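Local coordinates for ThiS/MoaD family protein (Amycolatopsis orientalis, PDB 4N6E) that probably carries sulfur as a thiocarboxylate at its C-terminus and hands it to the thiosugar synthase BexX in 2-thiosugar biosynthesis, at residues V3-P8 and V21-A26; Y59-D64 and D77-T82. All blocks are in the same frame, centred on the assembly; numbering follows the deposited sequence.

The two contacts illustrate how a small beta-grasp protein builds one mixed sheet from neighbouring pairings. Contact 1 joins strands 3-6 and 20-23; contact 2 joins the end of strand 56-60 to the start of strand 80-88. They follow one another along the chain, contact 1 closing before contact 2 opens, and their centres lie about 9 Å apart. Strands 3-6 and 80-88 run parallel side by side and stitch the contacts together: S6 N is 2.9 Å from L81 O, a probable hydrogen bond, and T4 also pairs with L81. First and last strands thus form the middle of the ubiquitin-like sheet, and strand 80-88 leads on to the C-terminal end, the probable sulfur-bearing tail.

Contact 1 (V3-P8 and V21-A26); sequences VTVSIP and VEAKGA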
ATOM      1  N   VAL B   3     -35.446  -1.987  45.555  1.00 87.96           N
ATOM      2  CA  VAL B   3     -35.214  -2.125  44.126  1.00 83.77           C
ATOM      3  C   VAL B   3     -33.711  -2.135  43.897  1.00 80.83           C
ATOM      4  O   VAL B   3     -33.034  -1.132  44.156  1.00 71.70           O
ATOM      5  CB  VAL B   3     -35.837  -0.954  43.341  1.00 84.85           C
ATOM      6  CG1 VAL B   3     -35.950  -1.296  41.863  1.00 82.53           C
ATOM      7  CG2 VAL B   3     -37.204  -0.606  43.909  1.00 86.86           C
ATOM      8  N   THR B   4     -33.191  -3.266  43.425  1.00 77.08           N
ATOM      9  CA  THR B   4     -31.759  -3.380  43.130  1.00 77.54           C
ATOM     10  C   THR B   4     -31.427  -2.788  41.737  1.00 74.89           C
ATOM     11  O   THR B   4     -31.971  -3.216  40.718  1.00 74.00           O
ATOM     12  CB  THR B   4     -31.244  -4.835  43.315  1.00 82.00           C
ATOM     13  OG1 THR B   4     -29.853  -4.906  42.975  1.00 78.50           O
ATOM     14  CG2 THR B   4     -32.046  -5.861  42.481  1.00 83.92           C
ATOM     15  N   VAL B   5     -30.539  -1.792  41.718  1.00 71.49           N
ATOM     16  CA  VAL B   5     -30.217  -1.012  40.515  1.00 67.56           C
ATOM     17  C   VAL B   5     -28.811  -1.330  40.001  1.00 67.17           C
ATOM     18  O   VAL B   5     -27.846  -1.083  40.704  1.00 64.88           O
ATOM     19  CB  VAL B   5     -30.278   0.497  40.829  1.00 65.50           C
ATOM     20  CG1 VAL B   5     -29.826   1.337  39.644  1.00 64.95           C
ATOM     21  CG2 VAL B   5     -31.682   0.892  41.251  1.00 67.43           C
ATOM     22  N   SER B   6     -28.694  -1.847  38.775  1.00 70.40           N
ATOM     23  CA  SER B   6     -27.381  -2.158  38.172  1.00 67.82           C
ATOM     24  C   SER B   6     -26.725  -0.949  37.485  1.00 68.00           C
ATOM     25  O   SER B   6     -27.291  -0.357  36.559  1.00 65.41           O
ATOM     26  CB  SER B   6     -27.509  -3.300  37.170  1.00 68.06           C
ATOM     27  OG  SER B   6     -27.904  -4.494  37.820  1.00 71.81           O
ATOM     28  N   ILE B   7     -25.522  -0.595  37.938  1.00 66.22           N
ATOM     29  CA  ILE B   7     -24.767   0.506  37.340  1.00 65.09           C
ATOM     30  C   ILE B   7     -23.783  -0.090  36.341  1.00 63.99           C
ATOM     31  O   ILE B   7     -23.141  -1.097  36.648  1.00 66.70           O
ATOM     32  CB  ILE B   7     -23.971   1.314  38.389  1.00 64.67           C
ATOM     33  CG1 ILE B   7     -24.788   1.511  39.670  1.00 67.92           C
ATOM     34  CG2 ILE B   7     -23.544   2.666  37.823  1.00 63.01           C
ATOM     35  CD1 ILE B   7     -26.128   2.192  39.466  1.00 70.00           C
ATOM     36  N   PRO B   8     -23.671   0.510  35.141  1.00 60.65           N
ATOM     37  CA  PRO B   8     -22.615   0.102  34.217  1.00 59.71           C
ATOM     38  C   PRO B   8     -21.242   0.705  34.582  1.00 57.59           C
ATOM     39  O   PRO B   8     -21.147   1.872  34.995  1.00 48.66           O
ATOM     40  CB  PRO B   8     -23.105   0.636  32.874  1.00 58.64           C
ATOM     41  CG  PRO B   8     -23.866   1.855  33.237  1.00 60.20           C
ATOM     42  CD  PRO B   8     -24.534   1.546  34.551  1.00 60.58           C
ATOM     43  N   VAL B  21     -26.673  -0.676  43.464  1.00 82.97           N
ATOM     44  CA  VAL B  21     -27.174   0.088  44.604  1.00 82.26           C
ATOM     45  C   VAL B  21     -28.621  -0.279  44.936  1.00 83.20           C
ATOM     46  O   VAL B  21     -29.367  -0.759  44.080  1.00 79.61           O
ATOM     47  CB  VAL B  21     -27.068   1.615  44.392  1.00 81.45           C
ATOM     48  CG1 VAL B  21     -25.646   2.014  44.023  1.00 81.73           C
ATOM     49  CG2 VAL B  21     -28.049   2.098  43.340  1.00 82.87           C
ATOM     50  N   GLU B  22     -28.994  -0.050  46.193  1.00 83.08           N
ATOM     51  CA  GLU B  22     -30.354  -0.270  46.664  1.00 78.40           C
ATOM     52  C   GLU B  22     -31.141   1.028  46.590  1.00 73.14           C
ATOM     53  O   GLU B  22     -30.571   2.122  46.671  1.00 65.30           O
ATOM     54  CB  GLU B  22     -30.342  -0.785  48.102  1.00 83.02           C
ATOM     55  CG  GLU B  22     -29.769  -2.181  48.258  1.00 86.84           C
ATOM     56  CD  GLU B  22     -30.604  -3.225  47.547  1.00 89.58           C
ATOM     57  OE1 GLU B  22     -31.501  -3.811  48.187  1.00 91.71           O
ATOM     58  OE2 GLU B  22     -30.374  -3.441  46.339  1.00 92.98           O
ATOM     59  N   ALA B  23     -32.455   0.903  46.424  1.00 72.50           N
ATOM     60  CA  ALA B  23     -33.318   2.076  46.325  1.00 72.04           C
ATOM     61  C   ALA B  23     -34.806   1.765  46.545  1.00 68.74           C
ATOM     62  O   ALA B  23     -35.226   0.601  46.619  1.00 58.71           O
ATOM     63  CB  ALA B  23     -33.110   2.762  44.979  1.00 74.09           C
ATOM     64  N   LYS B  24     -35.578   2.846  46.657  1.00 71.38           N
ATOM     65  CA  LYS B  24     -37.013   2.790  46.909  1.00 75.49           C
ATOM     66  C   LYS B  24     -37.726   3.803  46.017  1.00 71.87           C
ATOM     67  O   LYS B  24     -37.265   4.946  45.856  1.00 66.31           O
ATOM     68  CB  LYS B  24     -37.310   3.105  48.384  1.00 81.31           C
ATOM     69  CG  LYS B  24     -36.897   2.006  49.350  1.00 85.67           C
ATOM     70  CD  LYS B  24     -36.952   2.463  50.803  1.00 91.49           C
ATOM     71  CE  LYS B  24     -36.272   1.463  51.733  1.00 94.40           C
ATOM     72  NZ  LYS B  24     -36.847   0.089  51.629  1.00 93.58           N
ATOM     73  N   GLY B  25     -38.853   3.375  45.452  1.00 68.10           N
ATOM     74  CA  GLY B  25     -39.651   4.218  44.562  1.00 67.19           C
ATOM     75  C   GLY B  25     -40.661   3.420  43.759  1.00 65.26           C
ATOM     76  O   GLY B  25     -40.570   2.190  43.662  1.00 61.02           O
ATOM     77  N   ALA B  26     -41.629   4.125  43.183  1.00 65.59           N
ATOM     78  CA  ALA B  26     -42.715   3.485  42.437  1.00 66.70           C
ATOM     79  C   ALA B  26     -42.601   3.713  40.931  1.00 64.48           C
ATOM     80  O   ALA B  26     -42.968   2.834  40.160  1.00 65.36           O
ATOM     81  CB  ALA B  26     -44.065   3.970  42.946  1.00 67.86           C
TER
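The carboxylate of E22 meets T4 through a single oxygen: OE2 stands 3.4 Å from T4 CB, the closest approach between the two side chains. The glutamate chain is bent at chi2 (-64°), which folds its acid end back over the neighbouring strand instead of letting it run straight outward. The two side chains slant across one another on the exposed side of the sheet, where E22 also touches R38 of helix 28-38.

The peptide groups are the other flat elements, and they supply the bonds. V5 and V21 form an antiparallel hydrogen-bonded pair, V5 N reaching V21 O at 2.8 Å and V21 N returning to V5 O at 3.0 Å. Farther along, V3 N donates to A23 O at 2.8 Å. The short axes of strands 3-6 and 21-23 run antiparallel but twisted, at 142° between their directions.

V3, V5, V21 and A23 all point to the opposite side of the sheet from T4 and E22. Here V21 CG2 sits 3.7 Å from V5 CB; a chi1 of -54° places this methyl between the backbone N and the carbonyl carbon of its own residue, facing the valine of the other strand. I7 CD1 extends to the same V21 CG2 at 4.3 Å. Helix 28-38 packs on this face, with I31 against V3, V35 against V21 and D34 against A23.

The chemistry therefore divides by face. V3, V21 and A23 join the strand pair to helix 28-38 in the interior, while V5 and the I7 tip pack against V21; the acid and the hydroxyl side chain stay on the more open face, and main-chain bonds hold strand to strand.

Contact 2 (Y59-D64 and D77-T82); sequences YVNDED and DGDTLT
D79 is met by N61 from above the plane of its carboxylate: N61 ND2 gives a nearly straight bond to D79 OD1 of 2.8 Å, with the amide and carboxylate planes 78° apart. The acceptor lies in the amide plane of N61, although the donor comes over the acid. The other oxygen, OD2, accepts from the backbone N of K76 and lies alongside V60 CG1, so the carboxylate bridges two parts of the chain. With an alanine here, N61 ND2 and the K76 amide would probably lose their acceptor, and the N61 amide would be held by its oxygen alone.

At T80 the backbone takes over. T80 N donates to N61 OD1 at 2.8 Å and T80 O accepts from N61 N, also at 2.8 Å; the asparagine's amide is thus gripped at both ends, its oxygen by T80 and its nitrogen by D79. With CG beside its own backbone N (chi1 -48°), the amide reaches across to D79 and the start of strand 80-88.

L81 follows, facing the same side of the sheet as V60, and its CD1 packs 4.2 Å from V60 CG2. Its CA also approaches Y59 O at 3.2 Å in a CA-H...O contact.

T82 closes the pairing with Y59 through two backbone bonds, Y59 N to T82 O and T82 N to Y59 O, each 2.9 Å. T82 O lies at the edge of the Y59 ring, near its plane; the ring itself makes a cation-pi contact with a basic side chain of the chain of another protein.

V60 to E63 forms a type I' beta turn, with N61 and D62 both in left-handed conformations, joining strand 56-60 to 63-64. This tight hairpin beside strand 80-88 belongs to the beta-grasp sheet of the ThiS/MoaD, ubiquitin-like fold.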
ATOM      1  N   TYR B  59     -33.940  -0.394  31.731  1.00 44.97           N
ATOM      2  CA  TYR B  59     -34.804  -1.560  31.755  1.00 46.45           C
ATOM      3  C   TYR B  59     -35.312  -1.843  33.166  1.00 50.14           C
ATOM      4  O   TYR B  59     -34.587  -1.636  34.151  1.00 48.17           O
ATOM      5  CB  TYR B  59     -34.059  -2.769  31.200  1.00 46.03           C
ATOM      6  CG  TYR B  59     -33.590  -2.535  29.793  1.00 47.41           C
ATOM      7  CD1 TYR B  59     -32.389  -1.863  29.542  1.00 49.62           C
ATOM      8  CD2 TYR B  59     -34.345  -2.958  28.710  1.00 46.42           C
ATOM      9  CE1 TYR B  59     -31.962  -1.624  28.247  1.00 48.83           C
ATOM     10  CE2 TYR B  59     -33.926  -2.727  27.411  1.00 47.64           C
ATOM     11  CZ  TYR B  59     -32.735  -2.058  27.188  1.00 49.40           C
ATOM     12  OH  TYR B  59     -32.314  -1.826  25.907  1.00 52.55           O
ATOM     13  N   VAL B  60     -36.575  -2.285  33.241  1.00 54.84           N
ATOM     14  CA  VAL B  60     -37.175  -2.851  34.463  1.00 57.16           C
ATOM     15  C   VAL B  60     -37.384  -4.357  34.245  1.00 57.03           C
ATOM     16  O   VAL B  60     -38.088  -4.753  33.315  1.00 52.45           O
ATOM     17  CB  VAL B  60     -38.509  -2.163  34.808  1.00 57.47           C
ATOM     18  CG1 VAL B  60     -39.202  -2.857  35.974  1.00 58.97           C
ATOM     19  CG2 VAL B  60     -38.271  -0.699  35.135  1.00 56.65           C
ATOM     20  N   ASN B  61     -36.766  -5.181  35.100  1.00 61.42           N
ATOM     21  CA  ASN B  61     -36.656  -6.642  34.881  1.00 62.88           C
ATOM     22  C   ASN B  61     -36.548  -6.987  33.393  1.00 61.23           C
ATOM     23  O   ASN B  61     -37.359  -7.750  32.869  1.00 59.49           O
ATOM     24  CB  ASN B  61     -37.835  -7.404  35.512  1.00 64.20           C
ATOM     25  CG  ASN B  61     -38.117  -6.979  36.948  1.00 66.85           C
ATOM     26  OD1 ASN B  61     -37.222  -6.966  37.799  1.00 64.55           O
ATOM     27  ND2 ASN B  61     -39.374  -6.634  37.225  1.00 67.84           N
ATOM     28  N   ASP B  62     -35.564  -6.379  32.724  1.00 59.39           N
ATOM     29  CA  ASP B  62     -35.263  -6.613  31.299  1.00 58.34           C
ATOM     30  C   ASP B  62     -36.314  -6.104  30.268  1.00 56.25           C
ATOM     31  O   ASP B  62     -36.257  -6.470  29.092  1.00 52.55           O
ATOM     32  CB  ASP B  62     -34.917  -8.104  31.040  1.00 62.95           C
ATOM     33  CG  ASP B  62     -33.522  -8.515  31.585  1.00 67.25           C
ATOM     34  OD1 ASP B  62     -32.677  -7.642  31.903  1.00 63.54           O
ATOM     35  OD2 ASP B  62     -33.271  -9.740  31.677  1.00 69.29           O
ATOM     36  N   GLU B  63     -37.234  -5.237  30.683  1.00 55.05           N
ATOM     37  CA  GLU B  63     -38.187  -4.627  29.749  1.00 55.54           C
ATOM     38  C   GLU B  63     -37.845  -3.159  29.548  1.00 52.10           C
ATOM     39  O   GLU B  63     -37.776  -2.403  30.510  1.00 50.04           O
ATOM     40  CB  GLU B  63     -39.626  -4.734  30.272  1.00 60.60           C
ATOM     41  CG  GLU B  63     -40.285  -6.102  30.111  1.00 65.64           C
ATOM     42  CD  GLU B  63     -41.754  -6.101  30.546  1.00 72.20           C
ATOM     43  OE1 GLU B  63     -42.501  -5.171  30.144  1.00 71.56           O
ATOM     44  OE2 GLU B  63     -42.168  -7.029  31.291  1.00 69.88           O
ATOM     45  N   ASP B  64     -37.655  -2.753  28.298  1.00 51.18           N
ATOM     46  CA  ASP B  64     -37.319  -1.366  27.978  1.00 49.01           C
ATOM     47  C   ASP B  64     -38.461  -0.442  28.388  1.00 48.70           C
ATOM     48  O   ASP B  64     -39.590  -0.571  27.892  1.00 46.96           O
ATOM     49  CB  ASP B  64     -37.032  -1.219  26.479  1.00 51.27           C
ATOM     50  CG  ASP B  64     -36.570   0.183  26.088  1.00 52.49           C
ATOM     51  OD1 ASP B  64     -36.828   1.147  26.840  1.00 51.76           O
ATOM     52  OD2 ASP B  64     -35.952   0.317  25.008  1.00 56.29           O
ATOM     53  N   ASP B  77     -41.579  -3.327  44.339  1.00 90.29           N
ATOM     54  CA  ASP B  77     -40.505  -3.670  45.268  1.00 85.81           C
ATOM     55  C   ASP B  77     -39.952  -5.050  44.936  1.00 83.80           C
ATOM     56  O   ASP B  77     -40.707  -6.015  44.875  1.00 80.94           O
ATOM     57  CB  ASP B  77     -41.003  -3.672  46.712  1.00 87.21           C
ATOM     58  CG  ASP B  77     -39.876  -3.862  47.704  1.00 88.08           C
ATOM     59  OD1 ASP B  77     -39.220  -2.851  48.042  1.00 84.55           O
ATOM     60  OD2 ASP B  77     -39.634  -5.019  48.125  1.00 86.56           O
ATOM     61  N   GLY B  78     -38.636  -5.140  44.748  1.00 85.31           N
ATOM     62  CA  GLY B  78     -37.986  -6.384  44.312  1.00 82.83           C
ATOM     63  C   GLY B  78     -37.612  -6.386  42.835  1.00 81.31           C
ATOM     64  O   GLY B  78     -36.941  -7.310  42.365  1.00 78.37           O
ATOM     65  N   ASP B  79     -38.053  -5.359  42.103  1.00 80.11           N
ATOM     66  CA  ASP B  79     -37.699  -5.192  40.694  1.00 81.36           C
ATOM     67  C   ASP B  79     -36.211  -4.872  40.556  1.00 80.78           C
ATOM     68  O   ASP B  79     -35.617  -4.269  41.450  1.00 84.28           O
ATOM     69  CB  ASP B  79     -38.522  -4.059  40.048  1.00 81.37           C
ATOM     70  CG  ASP B  79     -39.953  -4.480  39.685  1.00 79.82           C
ATOM     71  OD1 ASP B  79     -40.274  -5.686  39.686  1.00 74.52           O
ATOM     72  OD2 ASP B  79     -40.764  -3.584  39.374  1.00 79.85           O
ATOM     73  N   THR B  80     -35.621  -5.294  39.439  1.00 80.24           N
ATOM     74  CA  THR B  80     -34.255  -4.903  39.069  1.00 76.08           C
ATOM     75  C   THR B  80     -34.308  -3.835  37.980  1.00 69.83           C
ATOM     76  O   THR B  80     -35.045  -3.979  37.004  1.00 71.66           O
ATOM     77  CB  THR B  80     -33.439  -6.100  38.542  1.00 78.25           C
ATOM     78  OG1 THR B  80     -33.334  -7.095  39.567  1.00 78.42           O
ATOM     79  CG2 THR B  80     -32.024  -5.663  38.122  1.00 80.00           C
ATOM     80  N   LEU B  81     -33.514  -2.781  38.145  1.00 62.47           N
ATOM     81  CA  LEU B  81     -33.488  -1.675  37.199  1.00 59.74           C
ATOM     82  C   LEU B  81     -32.079  -1.515  36.603  1.00 61.18           C
ATOM     83  O   LEU B  81     -31.126  -1.169  37.315  1.00 54.19           O
ATOM     84  CB  LEU B  81     -33.949  -0.392  37.890  1.00 59.94           C
ATOM     85  CG  LEU B  81     -34.231   0.821  36.990  1.00 63.85           C
ATOM     86  CD1 LEU B  81     -35.513   1.526  37.400  1.00 64.40           C
ATOM     87  CD2 LEU B  81     -33.076   1.818  36.965  1.00 63.69           C
ATOM     88  N   THR B  82     -31.955  -1.773  35.297  1.00 58.53           N
ATOM     89  CA  THR B  82     -30.666  -1.726  34.618  1.00 55.13           C
ATOM     90  C   THR B  82     -30.505  -0.459  33.798  1.00 52.38           C
ATOM     91  O   THR B  82     -31.404  -0.087  33.062  1.00 55.32           O
ATOM     92  CB  THR B  82     -30.487  -2.909  33.664  1.00 57.24           C
ATOM     93  OG1 THR B  82     -30.875  -4.122  34.314  1.00 59.50           O
ATOM     94  CG2 THR B  82     -29.039  -3.014  33.230  1.00 58.64           C
TER